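Mandelate racemase/muconate lactonizing protein (Alicyclobacillus acidocaldarius LAA1, PDB 3QLD) belongs to the mandelate racemase/muconate lactonizing branch of the enolase superfamily, combining an enolase-type N-terminal domain with a TIM-barrel-like C-terminal domain. Local coordinates at residues Leu127-Ser141 with Leu310-Leu324. Numbering follows the deposited sequence.
Sequences LVGLLGGGRDRVEVS and LIAAALPLMRYATDL
Arg135 lies along the backbone that leaves helix 303-313, its aliphatic chain on a row of carbonyl oxygens. CB faces Ala314 O, CG comes to 3.0 Å from Ala314 O, and CD has that oxygen and Leu315 O on one side. The chain then bends at chi3 (122°), which brings CZ to 3.4 Å from Met318 O, and this oxygen sits above the centre of one guanidinium face while Pro316 O lies at the edge, in plane. At the tip Arg135 NH2 is 3.4 Å from Arg319 NH1, two donors of like charge, the planes turned 42° apart. Ala314 O also takes two weak bonds, from the backbone N of Gly134 and of Arg135. Upstream, a Schellman motif at Gly132 ends helix 127-130, whose Val128 sets CG2 3.6 Å from Ala314 CB and CB against Ile311 CG2; Leu127 and Leu131 cross Ile311 at about right angles and rest on Trp116 of helix 105-123. After the glycines and Arg135 the chain becomes strand 137-144 of the TIM-barrel-like domain, antiparallel to strand 347-349. Val138 points toward 310-324, CG1 over Ala313 O and CG2 touching both Leu310 CD2 and Thr322 CG2. A single bridge joins Val140 to Thr322: Thr322 N donates to Glu139 O (2.9 Å), and Ser141 N to Thr322 O (2.6 Å). Thr322 OG1, anti to its own N (chi1 -176°), accepts from Leu324 N in an ST turn and is also hydrogen-bonded with Val296 O of strand 293-296. One water links Ser141 OG to Asp323 OD1, and the Asp323 carboxylate forms salt bridges with Arg167 and Lys169.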
loop_
_atom_site.group_PDB
_atom_site.type_symbol
_atom_site.label_atom_id
_atom_site.label_comp_id
_atom_site.label_asym_id
_atom_site.label_seq_id
_atom_site.Cartn_x
_atom_site.Cartn_y
_atom_site.Cartn_z
ATOM N N LEU A 127 -23.743 -19.473 1.669
ATOM C CA LEU A 127 -22.478 -18.859 1.207
ATOM C C LEU A 127 -21.290 -19.779 1.424
ATOM O O LEU A 127 -20.481 -19.943 0.527
ATOM C CB LEU A 127 -22.241 -17.473 1.859
ATOM C CG LEU A 127 -20.921 -16.763 1.447
ATOM C CD1 LEU A 127 -20.784 -16.575 -0.091
ATOM C CD2 LEU A 127 -20.898 -15.411 2.094
ATOM N N VAL A 128 -21.205 -20.426 2.589
ATOM C CA VAL A 128 -20.090 -21.356 2.832
ATOM C C VAL A 128 -19.890 -22.567 1.816
ATOM O O VAL A 128 -18.767 -22.847 1.342
ATOM C CB VAL A 128 -20.045 -21.798 4.297
ATOM C CG1 VAL A 128 -21.220 -22.750 4.623
ATOM C CG2 VAL A 128 -18.709 -22.487 4.597
ATOM N N GLY A 129 -20.995 -23.213 1.425
ATOM C CA GLY A 129 -20.968 -24.271 0.399
ATOM C C GLY A 129 -20.593 -23.678 -0.942
ATOM O O GLY A 129 -19.969 -24.339 -1.811
ATOM N N LEU A 130 -20.963 -22.421 -1.129
ATOM C CA LEU A 130 -20.658 -21.761 -2.387
ATOM C C LEU A 130 -19.154 -21.617 -2.579
ATOM O O LEU A 130 -18.659 -21.736 -3.701
ATOM C CB LEU A 130 -21.352 -20.404 -2.462
ATOM C CG LEU A 130 -22.823 -20.398 -2.876
ATOM C CD1 LEU A 130 -23.066 -19.103 -3.556
ATOM C CD2 LEU A 130 -23.184 -21.542 -3.835
ATOM N N LEU A 131 -18.450 -21.361 -1.471
ATOM C CA LEU A 131 -16.986 -21.251 -1.429
ATOM C C LEU A 131 -16.244 -22.562 -1.127
ATOM O O LEU A 131 -15.018 -22.554 -1.027
ATOM C CB LEU A 131 -16.562 -20.210 -0.386
ATOM C CG LEU A 131 -17.156 -18.814 -0.651
ATOM C CD1 LEU A 131 -17.266 -18.031 0.635
ATOM C CD2 LEU A 131 -16.356 -18.104 -1.687
ATOM N N GLY A 132 -16.957 -23.680 -0.960
ATOM C CA GLY A 132 -16.269 -24.965 -0.707
ATOM C C GLY A 132 -15.818 -25.182 0.740
ATOM O O GLY A 132 -14.861 -25.911 1.032
ATOM N N GLY A 133 -16.508 -24.544 1.670
ATOM C CA GLY A 133 -16.136 -24.669 3.073
ATOM C C GLY A 133 -16.889 -25.825 3.671
ATOM O O GLY A 133 -18.136 -25.799 3.714
ATOM N N GLY A 134 -16.133 -26.816 4.142
ATOM C CA GLY A 134 -16.692 -28.083 4.589
ATOM C C GLY A 134 -16.894 -28.152 6.080
ATOM O O GLY A 134 -17.953 -28.581 6.534
ATOM N N ARG A 135 -15.899 -27.744 6.860
ATOM C CA ARG A 135 -15.999 -27.842 8.323
ATOM C C ARG A 135 -17.341 -27.267 8.833
ATOM O O ARG A 135 -17.833 -26.258 8.323
ATOM C CB ARG A 135 -14.823 -27.117 8.951
ATOM C CG ARG A 135 -13.634 -27.201 8.048
ATOM C CD ARG A 135 -12.520 -26.238 8.361
ATOM N NE ARG A 135 -11.298 -26.990 8.604
ATOM C CZ ARG A 135 -10.923 -27.375 9.821
ATOM N NH1 ARG A 135 -11.675 -27.041 10.871
ATOM N NH2 ARG A 135 -9.796 -28.066 9.997
ATOM N N ASP A 136 -17.947 -27.912 9.830
ATOM C CA ASP A 136 -19.243 -27.456 10.310
ATOM C C ASP A 136 -19.081 -26.575 11.518
ATOM O O ASP A 136 -19.929 -25.753 11.803
ATOM C CB ASP A 136 -20.156 -28.656 10.628
ATOM C CG ASP A 136 -20.867 -29.174 9.384
ATOM O OD1 ASP A 136 -21.819 -28.473 8.946
ATOM O OD2 ASP A 136 -20.474 -30.252 8.853
ATOM N N ARG A 137 -17.962 -26.765 12.215
ATOM C CA ARG A 137 -17.585 -25.989 13.393
ATOM C C ARG A 137 -16.095 -25.620 13.339
ATOM O O ARG A 137 -15.315 -26.261 12.603
ATOM C CB ARG A 137 -17.804 -26.793 14.644
ATOM C CG ARG A 137 -19.222 -27.165 14.831
ATOM C CD ARG A 137 -19.365 -28.047 16.069
ATOM N NE ARG A 137 -20.787 -28.295 16.288
ATOM C CZ ARG A 137 -21.360 -28.467 17.483
ATOM N NH1 ARG A 137 -20.631 -28.428 18.601
ATOM N NH2 ARG A 137 -22.681 -28.678 17.550
ATOM N N VAL A 138 -15.729 -24.588 14.099
ATOM C CA VAL A 138 -14.339 -24.131 14.180
ATOM C C VAL A 138 -13.977 -23.853 15.622
ATOM O O VAL A 138 -14.829 -23.390 16.413
ATOM C CB VAL A 138 -14.083 -22.881 13.286
ATOM C CG1 VAL A 138 -14.456 -23.182 11.777
ATOM C CG2 VAL A 138 -14.920 -21.729 13.789
ATOM N N GLU A 139 -12.727 -24.138 16.000
ATOM C CA GLU A 139 -12.308 -23.839 17.350
ATOM C C GLU A 139 -11.757 -22.417 17.419
ATOM O O GLU A 139 -11.276 -21.928 16.415
ATOM C CB GLU A 139 -11.174 -24.712 17.802
ATOM C CG GLU A 139 -11.231 -26.182 17.452
ATOM C CD GLU A 139 -9.987 -26.876 18.010
ATOM O OE1 GLU A 139 -8.874 -26.683 17.443
ATOM O OE2 GLU A 139 -10.123 -27.579 19.024
ATOM N N VAL A 140 -11.736 -21.831 18.617
ATOM C CA VAL A 140 -11.561 -20.386 18.805
ATOM C C VAL A 140 -10.383 -20.212 19.758
ATOM O O VAL A 140 -10.302 -20.955 20.726
ATOM C CB VAL A 140 -12.848 -19.759 19.434
ATOM C CG1 VAL A 140 -12.587 -18.301 19.765
ATOM C CG2 VAL A 140 -14.044 -19.914 18.500
ATOM N N SER A 141 -9.460 -19.278 19.470
ATOM C CA SER A 141 -8.333 -18.925 20.367
ATOM C C SER A 141 -8.569 -17.681 21.212
ATOM O O SER A 141 -9.330 -16.819 20.814
ATOM C CB SER A 141 -7.083 -18.654 19.448
ATOM O OG SER A 141 -5.893 -18.258 20.179
ATOM N N LEU A 310 -15.803 -16.196 9.882
ATOM C CA LEU A 310 -16.114 -17.621 10.207
ATOM C C LEU A 310 -16.424 -18.514 8.996
ATOM O O LEU A 310 -16.026 -19.646 8.979
ATOM C CB LEU A 310 -17.212 -17.676 11.251
ATOM C CG LEU A 310 -16.886 -16.976 12.584
ATOM C CD1 LEU A 310 -18.143 -16.455 13.340
ATOM C CD2 LEU A 310 -16.069 -17.818 13.597
ATOM N N ILE A 311 -17.104 -18.015 7.972
ATOM C CA ILE A 311 -17.279 -18.758 6.733
ATOM C C ILE A 311 -15.937 -19.091 6.045
ATOM O O ILE A 311 -15.717 -20.200 5.647
ATOM C CB ILE A 311 -18.244 -18.025 5.811
ATOM C CG1 ILE A 311 -19.656 -18.094 6.434
ATOM C CG2 ILE A 311 -18.130 -18.492 4.363
ATOM C CD1 ILE A 311 -20.659 -17.139 5.869
ATOM N N ALA A 312 -15.037 -18.121 5.888
ATOM C CA ALA A 312 -13.678 -18.463 5.422
ATOM C C ALA A 312 -12.963 -19.513 6.350
ATOM O O ALA A 312 -12.211 -20.386 5.881
ATOM C CB ALA A 312 -12.835 -17.183 5.319
ATOM N N ALA A 313 -13.148 -19.415 7.648
ATOM C CA ALA A 313 -12.495 -20.380 8.556
ATOM C C ALA A 313 -12.980 -21.825 8.421
ATOM O O ALA A 313 -12.356 -22.724 8.974
ATOM C CB ALA A 313 -12.654 -19.955 9.937
ATOM N N ALA A 314 -14.059 -22.012 7.672
ATOM C CA ALA A 314 -14.590 -23.332 7.306
ATOM C C ALA A 314 -13.783 -24.019 6.167
ATOM O O ALA A 314 -13.956 -25.219 5.865
ATOM C CB ALA A 314 -16.041 -23.162 6.880
ATOM N N LEU A 315 -12.891 -23.281 5.520
ATOM C CA LEU A 315 -12.214 -23.826 4.355
ATOM C C LEU A 315 -11.202 -24.924 4.751
ATOM O O LEU A 315 -10.720 -24.949 5.902
ATOM C CB LEU A 315 -11.598 -22.724 3.478
ATOM C CG LEU A 315 -12.626 -21.710 2.972
ATOM C CD1 LEU A 315 -11.897 -20.388 2.623
ATOM C CD2 LEU A 315 -13.471 -22.241 1.735
ATOM N N PRO A 316 -10.927 -25.877 3.818
ATOM C CA PRO A 316 -10.212 -27.074 4.244
ATOM C C PRO A 316 -8.854 -26.840 4.891
ATOM O O PRO A 316 -8.592 -27.471 5.906
ATOM C CB PRO A 316 -10.059 -27.897 2.948
ATOM C CG PRO A 316 -11.184 -27.524 2.122
ATOM C CD PRO A 316 -11.377 -26.007 2.412
ATOM N N LEU A 317 -8.018 -25.938 4.351
ATOM C CA LEU A 317 -6.661 -25.739 4.924
ATOM C C LEU A 317 -6.605 -24.950 6.229
ATOM O O LEU A 317 -5.525 -24.817 6.865
ATOM C CB LEU A 317 -5.693 -25.153 3.890
ATOM C CG LEU A 317 -4.197 -25.010 4.277
ATOM C CD1 LEU A 317 -3.348 -26.298 4.020
ATOM C CD2 LEU A 317 -3.594 -23.882 3.492
HETATM N N MSE A 318 -7.744 -24.415 6.656
HETATM C CA MSE A 318 -7.809 -23.667 7.891
HETATM C C MSE A 318 -7.695 -24.577 9.073
HETATM O O MSE A 318 -8.675 -24.763 9.796
HETATM C CB MSE A 318 -9.101 -22.862 7.972
HETATM C CG MSE A 318 -9.260 -21.965 6.793
HETATM SE SE MSE A 318 -7.849 -20.550 6.849
HETATM C CE MSE A 318 -8.971 -19.238 5.893
ATOM N N ARG A 319 -6.486 -25.088 9.303
ATOM C CA ARG A 319 -6.231 -26.197 10.243
ATOM C C ARG A 319 -6.090 -25.799 11.714
ATOM O O ARG A 319 -6.248 -26.642 12.623
ATOM C CB ARG A 319 -4.976 -26.993 9.793
ATOM C CG ARG A 319 -5.188 -28.010 8.594
ATOM C CD ARG A 319 -6.190 -29.139 8.945
ATOM N NE ARG A 319 -5.653 -30.093 9.932
ATOM C CZ ARG A 319 -6.381 -30.797 10.808
ATOM N NH1 ARG A 319 -7.708 -30.660 10.856
ATOM N NH2 ARG A 319 -5.768 -31.636 11.650
ATOM N N TYR A 320 -5.788 -24.528 11.975
ATOM C CA TYR A 320 -5.712 -24.057 13.353
ATOM C C TYR A 320 -6.947 -23.193 13.674
ATOM O O TYR A 320 -7.744 -22.821 12.759
ATOM C CB TYR A 320 -4.422 -23.265 13.628
ATOM C CG TYR A 320 -3.114 -24.015 13.313
ATOM C CD1 TYR A 320 -3.021 -25.418 13.433
ATOM C CD2 TYR A 320 -1.949 -23.303 12.927
ATOM C CE1 TYR A 320 -1.809 -26.107 13.159
ATOM C CE2 TYR A 320 -0.741 -23.976 12.662
ATOM C CZ TYR A 320 -0.680 -25.374 12.783
ATOM O OH TYR A 320 0.519 -26.024 12.515
ATOM N N ALA A 321 -7.065 -22.925 14.966
ATOM C CA ALA A 321 -8.140 -22.188 15.598
ATOM C C ALA A 321 -8.157 -20.775 15.055
ATOM O O ALA A 321 -7.090 -20.214 14.692
ATOM C CB ALA A 321 -7.895 -22.114 17.113
ATOM N N THR A 322 -9.370 -20.211 15.048
ATOM C CA THR A 322 -9.603 -18.796 14.712
ATOM C C THR A 322 -9.479 -17.855 15.892
ATOM O O THR A 322 -9.678 -18.247 17.064
ATOM C CB THR A 322 -10.935 -18.608 13.898
ATOM O OG1 THR A 322 -11.077 -17.217 13.504
ATOM C CG2 THR A 322 -12.202 -19.058 14.753
ATOM N N ASP A 323 -9.034 -16.614 15.632
ATOM C CA ASP A 323 -9.105 -15.584 16.636
ATOM C C ASP A 323 -10.537 -14.964 16.740
ATOM O O ASP A 323 -10.731 -14.073 17.527
ATOM C CB ASP A 323 -8.106 -14.439 16.328
ATOM C CG ASP A 323 -6.653 -14.740 16.781
ATOM O OD1 ASP A 323 -6.375 -15.811 17.385
ATOM O OD2 ASP A 323 -5.781 -13.866 16.531
ATOM N N LEU A 324 -11.468 -15.351 15.874
ATOM C CA LEU A 324 -12.786 -14.693 15.787
ATOM C C LEU A 324 -13.636 -15.350 16.852
ATOM O O LEU A 324 -13.976 -16.498 16.695
ATOM C CB LEU A 324 -13.432 -14.946 14.422
ATOM C CG LEU A 324 -12.728 -14.258 13.218
ATOM C CD1 LEU A 324 -13.317 -14.742 11.921
ATOM C CD2 LEU A 324 -12.906 -12.729 13.320
HETATM O O HOH W 1 -6.059 -15.593 19.869
#